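Local coordinates for protein glucokinase (Leishmania braziliensis MHOM/BR/75/M2904, PDB 6EDI) that probably phosphorylates D-glucose at the expense of ATP, as a dimeric glucokinase captured here in an open conformation, at residues Met15-Leu23 / Gly66-Phe74; Arg109-Val117 / Asn400-Leu411. All blocks are in the same frame, centred on the assembly; numbering follows the deposited sequence.

Both contacts involve the same six-stranded mixed sheet, contact 1 between two of its strands and contact 2 between one strand and a helix; they follow one another along the chain, with centres about 14 Å apart. Contact 1 (15-23 with 66-74) adds the edge strand; contact 2 (109-117 with 400-411) lays the C-terminal helix across an inner strand. Helix 399-409 meets strand 110-117 through Cys404 and Gly408 and turns Leu401 and Leu402 to Leu67, Ile69 and Tyr71: Ile69 CD1 lies 3.6 Å from Leu402 CD2, and Tyr71 CD2 lies 3.7 Å from Leu401 CD1. Sheet and helix are consistent with the nucleotide-binding fold of the actin-like ATPase superfamily.

Contact 1: Met15-Leu23 / Gly66-Phe74; sequences MVQTKEIAL and GLHIIYVRF
Glu20 lays its CB and CG against the Tyr71 ring, with CG 3.4 Å from Tyr71 CE1, while its own CA sits 4.0 Å above the plane over the ring centre. The phenol is folded back over the neighbouring strand because Tyr71 CG stands between its backbone N and carbonyl carbon (chi1 65°). Thr18 meets the same ring differently, its methyl CG2 abutting the edge in plane, 3.3 Å from Tyr71 CE2. Glutamate suits this exposed border, its methylenes lying on the ring and its carboxylate reaching past it: Glu20 OE1 forms a long salt bridge and weak hydrogen bond with Arg73 NH2 (3.4 Å), the carboxylate turned 64° from the guanidinium plane. Arg53 adds a cation-pi contact to Tyr71.

The strands behind these groups run nearly parallel, and backbone bonds zigzag between them from Met15 O to Ile21 N. Strand 16-20 thereby forms the outermost member, within this chain, of the six-stranded mixed sheet, whereas strand 67-75 is also bonded to strand 51-58 on its far side.

On the other face Gln17 and His68 point the same way, side by side, with amide and ring planes perpendicular. As modelled, His68 NE2 donates to Gln17 OE1 at 2.5 Å, which is unusually short; the acceptor lies in the ring plane, but the donor stands 68° out of the amide's carbonyl plane, and the exact geometry is doubtful. Further along, aliphatic side chains from the edge strand and the residues after it cover the buried Ile70 and Val72 of the inner strand: Ile21 crosses Ile70 at about a right angle, CD1 tight on Ile70 CG2 at 3.4 Å. Val72 CG1 packs against Leu23 CB at 3.7 Å, and Leu23 CD2 reaches Phe74, whose ring stacks with Phe87.

Contact 2: Arg109-Val117 / Asn400-Leu411; sequences RVASGAVSV and NLLGCLGFGSQL
Ala111 O meets the methyl CD1 of Leu411 at 3.7 Å, just beyond the helix. The backbones approach almost equally at Ser112-Gly408 and Ala114-Cys404. Ser112 OG lies 3.2 Å from Gly408 CA, a fit that only a residue without a side chain permits. Leu411 CD1 presses on Ser112 CB from the side turned away from the hydroxyl, and Ser112 OG is buried without a polar partner. Gly113 turns only backbone to the helix, its O 4.1 Å from Phe407 CE2. The small methyl of Ala114 fits under the helix, with Cys404 SG 3.6 Å from Ala114 CB and the Phe407 ring flanking it obliquely; Phe407 also packs on Val224 of the second subunit. Cys404 SG is anti to its own carbonyl carbon (chi1 -72°), which carries the sulfur alongside the strand. Ser116 approaches Asn400, its OG 3.7 Å from Asn400 ND2, and Asp46 OD2 links the pair, bonded to Ser116 OG and, weakly, to Asn400 ND2, which also bonds to Asp157. Small residues on the strand, with glycine on the helix, allow axes only 7.6 Å apart, crossing at 137°: an alpha/beta layer in which a C-terminal helix covers the sheet of the actin-like ATPase fold.

Contact 1: Met15-Leu23 / Gly66-Phe74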
loop_
_atom_site.group_PDB
_atom_site.type_symbol
_atom_site.label_atom_id
_atom_site.label_comp_id
_atom_site.label_asym_id
_atom_site.label_seq_id
_atom_site.Cartn_x
_atom_site.Cartn_y
_atom_site.Cartn_z
ATOM N N MET A 15 2.320 -8.495 -30.177
ATOM C CA MET A 15 1.972 -9.315 -29.027
ATOM C C MET A 15 3.212 -9.757 -28.252
ATOM O O MET A 15 4.322 -9.308 -28.527
ATOM C CB MET A 15 1.146 -10.532 -29.468
ATOM C CG MET A 15 1.807 -11.404 -30.527
ATOM S SD MET A 15 0.660 -12.564 -31.327
ATOM C CE MET A 15 -0.218 -11.482 -32.451
ATOM N N VAL A 16 3.007 -10.634 -27.276
ATOM C CA VAL A 16 4.104 -11.167 -26.476
ATOM C C VAL A 16 4.635 -12.460 -27.097
ATOM O O VAL A 16 3.912 -13.448 -27.180
ATOM C CB VAL A 16 3.651 -11.470 -25.041
ATOM C CG1 VAL A 16 4.826 -11.968 -24.220
ATOM C CG2 VAL A 16 3.041 -10.223 -24.394
ATOM N N GLN A 17 5.887 -12.464 -27.538
ATOM C CA GLN A 17 6.457 -13.711 -28.057
ATOM C C GLN A 17 7.445 -14.278 -27.074
ATOM O O GLN A 17 8.378 -13.602 -26.639
ATOM C CB GLN A 17 7.122 -13.517 -29.413
ATOM C CG GLN A 17 6.211 -12.911 -30.462
ATOM C CD GLN A 17 6.983 -12.448 -31.680
ATOM O OE1 GLN A 17 7.011 -11.253 -31.993
ATOM N NE2 GLN A 17 7.632 -13.390 -32.368
ATOM N N THR A 18 7.233 -15.537 -26.724
ATOM C CA THR A 18 8.063 -16.193 -25.736
ATOM C C THR A 18 8.590 -17.515 -26.294
ATOM O O THR A 18 7.815 -18.371 -26.727
ATOM C CB THR A 18 7.256 -16.437 -24.463
ATOM O OG1 THR A 18 6.977 -15.178 -23.837
ATOM C CG2 THR A 18 8.023 -17.294 -23.509
ATOM N N LYS A 19 9.911 -17.670 -26.301
ATOM C CA LYS A 19 10.532 -18.906 -26.757
ATOM C C LYS A 19 11.364 -19.518 -25.635
ATOM O O LYS A 19 12.252 -18.874 -25.077
ATOM C CB LYS A 19 11.432 -18.646 -27.962
ATOM C CG LYS A 19 11.021 -19.321 -29.263
ATOM C CD LYS A 19 10.078 -18.456 -30.103
ATOM C CE LYS A 19 9.769 -19.122 -31.451
ATOM N NZ LYS A 19 8.968 -18.236 -32.346
ATOM N N GLU A 20 11.087 -20.771 -25.308
ATOM C CA GLU A 20 11.954 -21.494 -24.393
ATOM C C GLU A 20 12.992 -22.200 -25.252
ATOM O O GLU A 20 12.643 -22.796 -26.262
ATOM C CB GLU A 20 11.148 -22.504 -23.586
ATOM C CG GLU A 20 12.001 -23.387 -22.695
ATOM C CD GLU A 20 11.189 -24.432 -21.973
ATOM O OE1 GLU A 20 9.988 -24.190 -21.719
ATOM O OE2 GLU A 20 11.763 -25.495 -21.669
ATOM N N ILE A 21 14.263 -22.105 -24.868
ATOM C CA ILE A 21 15.344 -22.719 -25.627
ATOM C C ILE A 21 16.276 -23.500 -24.718
ATOM O O ILE A 21 16.381 -23.221 -23.519
ATOM C CB ILE A 21 16.195 -21.669 -26.372
ATOM C CG1 ILE A 21 16.713 -20.619 -25.389
ATOM C CG2 ILE A 21 15.396 -21.015 -27.493
ATOM C CD1 ILE A 21 17.872 -19.826 -25.924
ATOM N N ALA A 22 16.965 -24.478 -25.291
ATOM C CA ALA A 22 18.014 -25.171 -24.560
ATOM C C ALA A 22 19.143 -24.195 -24.286
ATOM O O ALA A 22 19.409 -23.322 -25.108
ATOM C CB ALA A 22 18.527 -26.351 -25.369
ATOM N N LEU A 23 19.832 -24.348 -23.158
ATOM C CA LEU A 23 20.965 -23.466 -22.857
ATOM C C LEU A 23 21.999 -23.422 -23.983
ATOM O O LEU A 23 22.567 -22.362 -24.286
ATOM C CB LEU A 23 21.639 -23.849 -21.540
ATOM C CG LEU A 23 23.022 -23.251 -21.273
ATOM C CD1 LEU A 23 22.973 -21.730 -21.191
ATOM C CD2 LEU A 23 23.585 -23.807 -19.984
ATOM N N GLY A 66 5.102 -5.073 -28.977
ATOM C CA GLY A 66 5.701 -6.381 -29.140
ATOM C C GLY A 66 6.736 -6.565 -28.047
ATOM O O GLY A 66 7.691 -5.796 -27.926
ATOM N N LEU A 67 6.533 -7.574 -27.215
ATOM C CA LEU A 67 7.486 -7.851 -26.162
ATOM C C LEU A 67 8.037 -9.217 -26.491
ATOM O O LEU A 67 7.273 -10.090 -26.890
ATOM C CB LEU A 67 6.789 -7.851 -24.803
ATOM C CG LEU A 67 6.263 -6.486 -24.338
ATOM C CD1 LEU A 67 5.337 -6.629 -23.147
ATOM C CD2 LEU A 67 7.416 -5.567 -23.998
ATOM N N HIS A 68 9.349 -9.392 -26.363
ATOM C CA HIS A 68 9.970 -10.681 -26.652
ATOM C C HIS A 68 10.711 -11.198 -25.423
ATOM O O HIS A 68 11.378 -10.439 -24.717
ATOM C CB HIS A 68 10.928 -10.578 -27.853
ATOM C CG HIS A 68 10.249 -10.251 -29.147
ATOM N ND1 HIS A 68 10.804 -9.411 -30.088
ATOM C CD2 HIS A 68 9.060 -10.654 -29.658
ATOM C CE1 HIS A 68 9.982 -9.300 -31.118
ATOM N NE2 HIS A 68 8.918 -10.045 -30.882
ATOM N N ILE A 69 10.581 -12.497 -25.169
ATOM C CA ILE A 69 11.325 -13.139 -24.098
ATOM C C ILE A 69 11.946 -14.417 -24.643
ATOM O O ILE A 69 11.342 -15.125 -25.448
ATOM C CB ILE A 69 10.437 -13.458 -22.867
ATOM C CG1 ILE A 69 9.697 -12.201 -22.397
ATOM C CG2 ILE A 69 11.266 -14.013 -21.718
ATOM C CD1 ILE A 69 8.740 -12.419 -21.206
ATOM N N ILE A 70 13.182 -14.669 -24.233
ATOM C CA ILE A 70 13.827 -15.947 -24.480
ATOM C C ILE A 70 14.291 -16.456 -23.133
ATOM O O ILE A 70 14.901 -15.712 -22.385
ATOM C CB ILE A 70 15.067 -15.786 -25.357
ATOM C CG1 ILE A 70 14.692 -15.300 -26.744
ATOM C CG2 ILE A 70 15.797 -17.121 -25.465
ATOM C CD1 ILE A 70 13.751 -16.187 -27.469
ATOM N N TYR A 71 14.034 -17.720 -22.808
ATOM C CA TYR A 71 14.523 -18.235 -21.537
ATOM C C TYR A 71 14.953 -19.682 -21.646
ATOM O O TYR A 71 14.466 -20.423 -22.499
ATOM C CB TYR A 71 13.472 -18.077 -20.424
ATOM C CG TYR A 71 12.219 -18.886 -20.644
ATOM C CD1 TYR A 71 12.142 -20.224 -20.255
ATOM C CD2 TYR A 71 11.107 -18.321 -21.248
ATOM C CE1 TYR A 71 11.000 -20.964 -20.467
ATOM C CE2 TYR A 71 9.958 -19.066 -21.454
ATOM C CZ TYR A 71 9.913 -20.375 -21.063
ATOM O OH TYR A 71 8.760 -21.093 -21.275
ATOM N N VAL A 72 15.876 -20.061 -20.769
ATOM C CA VAL A 72 16.299 -21.442 -20.602
ATOM C C VAL A 72 15.653 -21.953 -19.327
ATOM O O VAL A 72 15.661 -21.266 -18.303
ATOM C CB VAL A 72 17.826 -21.518 -20.447
ATOM C CG1 VAL A 72 18.272 -22.945 -20.161
ATOM C CG2 VAL A 72 18.501 -20.983 -21.690
ATOM N N ARG A 73 15.058 -23.138 -19.375
ATOM C CA ARG A 73 14.514 -23.704 -18.150
ATOM C C ARG A 73 15.587 -24.545 -17.485
ATOM O O ARG A 73 16.043 -25.540 -18.048
ATOM C CB ARG A 73 13.263 -24.539 -18.424
ATOM C CG ARG A 73 12.665 -25.163 -17.170
ATOM C CD ARG A 73 11.475 -26.044 -17.509
ATOM N NE ARG A 73 10.475 -25.346 -18.321
ATOM C CZ ARG A 73 9.494 -24.603 -17.820
ATOM N NH1 ARG A 73 9.386 -24.446 -16.507
ATOM N NH2 ARG A 73 8.627 -24.002 -18.629
ATOM N N PHE A 74 16.009 -24.123 -16.299
ATOM C CA PHE A 74 16.962 -24.893 -15.515
ATOM C C PHE A 74 16.170 -25.684 -14.495
ATOM O O PHE A 74 15.039 -25.320 -14.169
ATOM C CB PHE A 74 17.966 -23.967 -14.819
ATOM C CG PHE A 74 18.940 -23.313 -15.754
ATOM C CD1 PHE A 74 20.149 -23.925 -16.062
ATOM C CD2 PHE A 74 18.657 -22.074 -16.322
ATOM C CE1 PHE A 74 21.059 -23.319 -16.932
ATOM C CE2 PHE A 74 19.562 -21.463 -17.187
ATOM C CZ PHE A 74 20.764 -22.087 -17.489
#

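Contact 2: Arg109-Val117 / Asn400-Leu411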
loop_
_atom_site.group_PDB
_atom_site.type_symbol
_atom_site.label_atom_id
_atom_site.label_comp_id
_atom_site.label_asym_id
_atom_site.label_seq_id
_atom_site.Cartn_x
_atom_site.Cartn_y
_atom_site.Cartn_z
ATOM N N ARG A 109 24.342 -3.796 -22.720
ATOM C CA ARG A 109 22.998 -3.247 -22.870
ATOM C C ARG A 109 22.025 -3.768 -21.817
ATOM O O ARG A 109 20.843 -3.436 -21.854
ATOM C CB ARG A 109 22.465 -3.467 -24.286
ATOM C CG ARG A 109 23.218 -2.661 -25.353
ATOM C CD ARG A 109 22.725 -2.995 -26.740
ATOM N NE ARG A 109 23.105 -4.347 -27.137
ATOM C CZ ARG A 109 22.248 -5.311 -27.455
ATOM N NH1 ARG A 109 20.940 -5.081 -27.432
ATOM N NH2 ARG A 109 22.702 -6.508 -27.807
ATOM N N VAL A 110 22.535 -4.541 -20.858
ATOM C CA VAL A 110 21.699 -5.064 -19.772
ATOM C C VAL A 110 21.270 -3.896 -18.903
ATOM O O VAL A 110 22.092 -3.269 -18.243
ATOM C CB VAL A 110 22.426 -6.127 -18.904
ATOM C CG1 VAL A 110 21.540 -6.565 -17.734
ATOM C CG2 VAL A 110 22.797 -7.342 -19.736
ATOM N N ALA A 111 19.977 -3.598 -18.920
ATOM C CA ALA A 111 19.453 -2.425 -18.233
ATOM C C ALA A 111 18.961 -2.737 -16.821
ATOM O O ALA A 111 18.787 -1.827 -15.998
ATOM C CB ALA A 111 18.351 -1.771 -19.072
ATOM N N SER A 112 18.746 -4.024 -16.541
ATOM C CA SER A 112 18.259 -4.457 -15.242
ATOM C C SER A 112 18.224 -5.968 -15.174
ATOM O O SER A 112 18.271 -6.656 -16.196
ATOM C CB SER A 112 16.844 -3.952 -14.990
ATOM O OG SER A 112 15.939 -4.524 -15.918
ATOM N N GLY A 113 18.125 -6.474 -13.955
ATOM C CA GLY A 113 17.930 -7.893 -13.727
ATOM C C GLY A 113 16.959 -8.060 -12.579
ATOM O O GLY A 113 16.930 -7.245 -11.646
ATOM N N ALA A 114 16.132 -9.092 -12.661
ATOM C CA ALA A 114 15.126 -9.320 -11.632
ATOM C C ALA A 114 14.848 -10.804 -11.471
ATOM O O ALA A 114 14.887 -11.557 -12.442
ATOM C CB ALA A 114 13.839 -8.599 -11.981
ATOM N N VAL A 115 14.534 -11.213 -10.243
ATOM C CA VAL A 115 14.146 -12.594 -10.000
ATOM C C VAL A 115 12.834 -12.633 -9.247
ATOM O O VAL A 115 12.744 -12.121 -8.135
ATOM C CB VAL A 115 15.213 -13.380 -9.219
ATOM C CG1 VAL A 115 14.782 -14.854 -9.076
ATOM C CG2 VAL A 115 16.552 -13.302 -9.920
ATOM N N SER A 116 11.819 -13.216 -9.883
ATOM C CA SER A 116 10.529 -13.474 -9.242
ATOM C C SER A 116 10.637 -14.794 -8.499
ATOM O O SER A 116 10.986 -15.818 -9.098
ATOM C CB SER A 116 9.415 -13.577 -10.286
ATOM O OG SER A 116 8.156 -13.804 -9.671
ATOM N N VAL A 117 10.352 -14.768 -7.198
ATOM C CA VAL A 117 10.437 -15.962 -6.367
ATOM C C VAL A 117 9.134 -16.197 -5.621
ATOM O O VAL A 117 8.449 -15.243 -5.234
ATOM C CB VAL A 117 11.618 -15.895 -5.367
ATOM C CG1 VAL A 117 12.935 -15.879 -6.104
ATOM C CG2 VAL A 117 11.496 -14.670 -4.465
ATOM N N ASN A 400 4.985 -13.163 -15.076
ATOM C CA ASN A 400 6.063 -12.918 -14.135
ATOM C C ASN A 400 7.386 -12.623 -14.842
ATOM O O ASN A 400 8.137 -11.767 -14.414
ATOM C CB ASN A 400 6.202 -14.070 -13.140
ATOM C CG ASN A 400 5.046 -14.136 -12.164
ATOM O OD1 ASN A 400 4.138 -13.298 -12.190
ATOM N ND2 ASN A 400 5.068 -15.145 -11.296
ATOM N N LEU A 401 7.678 -13.343 -15.915
ATOM C CA LEU A 401 8.852 -13.004 -16.714
ATOM C C LEU A 401 8.761 -11.564 -17.251
ATOM O O LEU A 401 9.710 -10.775 -17.117
ATOM C CB LEU A 401 9.056 -14.020 -17.840
ATOM C CG LEU A 401 9.450 -15.403 -17.321
ATOM C CD1 LEU A 401 9.764 -16.377 -18.455
ATOM C CD2 LEU A 401 10.646 -15.306 -16.392
ATOM N N LEU A 402 7.618 -11.224 -17.841
ATOM C CA LEU A 402 7.373 -9.869 -18.330
ATOM C C LEU A 402 7.579 -8.820 -17.238
ATOM O O LEU A 402 8.085 -7.722 -17.501
ATOM C CB LEU A 402 5.960 -9.755 -18.896
ATOM C CG LEU A 402 5.711 -10.398 -20.246
ATOM C CD1 LEU A 402 4.225 -10.402 -20.560
ATOM C CD2 LEU A 402 6.480 -9.629 -21.302
ATOM N N GLY A 403 7.183 -9.164 -16.018
ATOM C CA GLY A 403 7.299 -8.247 -14.898
ATOM C C GLY A 403 8.728 -7.913 -14.552
ATOM O O GLY A 403 9.016 -6.839 -14.000
ATOM N N CYS A 404 9.633 -8.836 -14.874
ATOM C CA CYS A 404 11.039 -8.550 -14.690
ATOM C C CYS A 404 11.432 -7.413 -15.636
ATOM O O CYS A 404 12.241 -6.559 -15.277
ATOM C CB CYS A 404 11.893 -9.806 -14.905
ATOM S SG CYS A 404 11.757 -11.035 -13.564
ATOM N N LEU A 405 10.829 -7.379 -16.828
ATOM C CA LEU A 405 11.019 -6.243 -17.729
ATOM C C LEU A 405 10.338 -4.989 -17.174
ATOM O O LEU A 405 10.904 -3.880 -17.203
ATOM C CB LEU A 405 10.487 -6.558 -19.137
ATOM C CG LEU A 405 10.595 -5.467 -20.219
ATOM C CD1 LEU A 405 10.899 -6.052 -21.594
ATOM C CD2 LEU A 405 9.325 -4.631 -20.296
ATOM N N GLY A 406 9.113 -5.170 -16.679
ATOM C CA GLY A 406 8.333 -4.062 -16.167
ATOM C C GLY A 406 9.101 -3.346 -15.074
ATOM O O GLY A 406 9.161 -2.121 -15.054
ATOM N N PHE A 407 9.708 -4.126 -14.187
ATOM C CA PHE A 407 10.566 -3.600 -13.148
ATOM C C PHE A 407 11.659 -2.717 -13.736
ATOM O O PHE A 407 11.791 -1.550 -13.367
ATOM C CB PHE A 407 11.201 -4.735 -12.362
ATOM C CG PHE A 407 12.298 -4.280 -11.444
ATOM C CD1 PHE A 407 11.990 -3.718 -10.205
ATOM C CD2 PHE A 407 13.630 -4.382 -11.824
ATOM C CE1 PHE A 407 12.996 -3.292 -9.348
ATOM C CE2 PHE A 407 14.645 -3.954 -10.977
ATOM C CZ PHE A 407 14.330 -3.415 -9.738
ATOM N N GLY A 408 12.434 -3.287 -14.653
ATOM C CA GLY A 408 13.537 -2.571 -15.269
ATOM C C GLY A 408 13.125 -1.281 -15.948
ATOM O O GLY A 408 13.850 -0.292 -15.892
ATOM N N SER A 409 11.949 -1.288 -16.571
ATOM C CA SER A 409 11.478 -0.155 -17.357
ATOM C C SER A 409 11.136 1.053 -16.472
ATOM O O SER A 409 11.116 2.193 -16.939
ATOM C CB SER A 409 10.263 -0.565 -18.202
ATOM O OG SER A 409 9.098 -0.690 -17.400
ATOM N N GLN A 410 10.884 0.800 -15.191
ATOM C CA GLN A 410 10.515 1.862 -14.261
ATOM C C GLN A 410 11.708 2.407 -13.489
ATOM O O GLN A 410 11.540 3.204 -12.576
ATOM C CB GLN A 410 9.464 1.357 -13.268
ATOM C CG GLN A 410 8.137 1.045 -13.917
ATOM C CD GLN A 410 7.688 2.160 -14.855
ATOM O OE1 GLN A 410 7.408 3.287 -14.425
ATOM N NE2 GLN A 410 7.641 1.857 -16.147
ATOM N N LEU A 411 12.913 1.962 -13.835
ATOM C CA LEU A 411 14.100 2.383 -13.087
ATOM C C LEU A 411 14.488 3.838 -13.365
ATOM O O LEU A 411 14.539 4.258 -14.520
ATOM C CB LEU A 411 15.279 1.459 -13.394
ATOM C CG LEU A 411 15.176 0.031 -12.865
ATOM C CD1 LEU A 411 16.302 -0.802 -13.462
ATOM C CD2 LEU A 411 15.229 -0.010 -11.353
#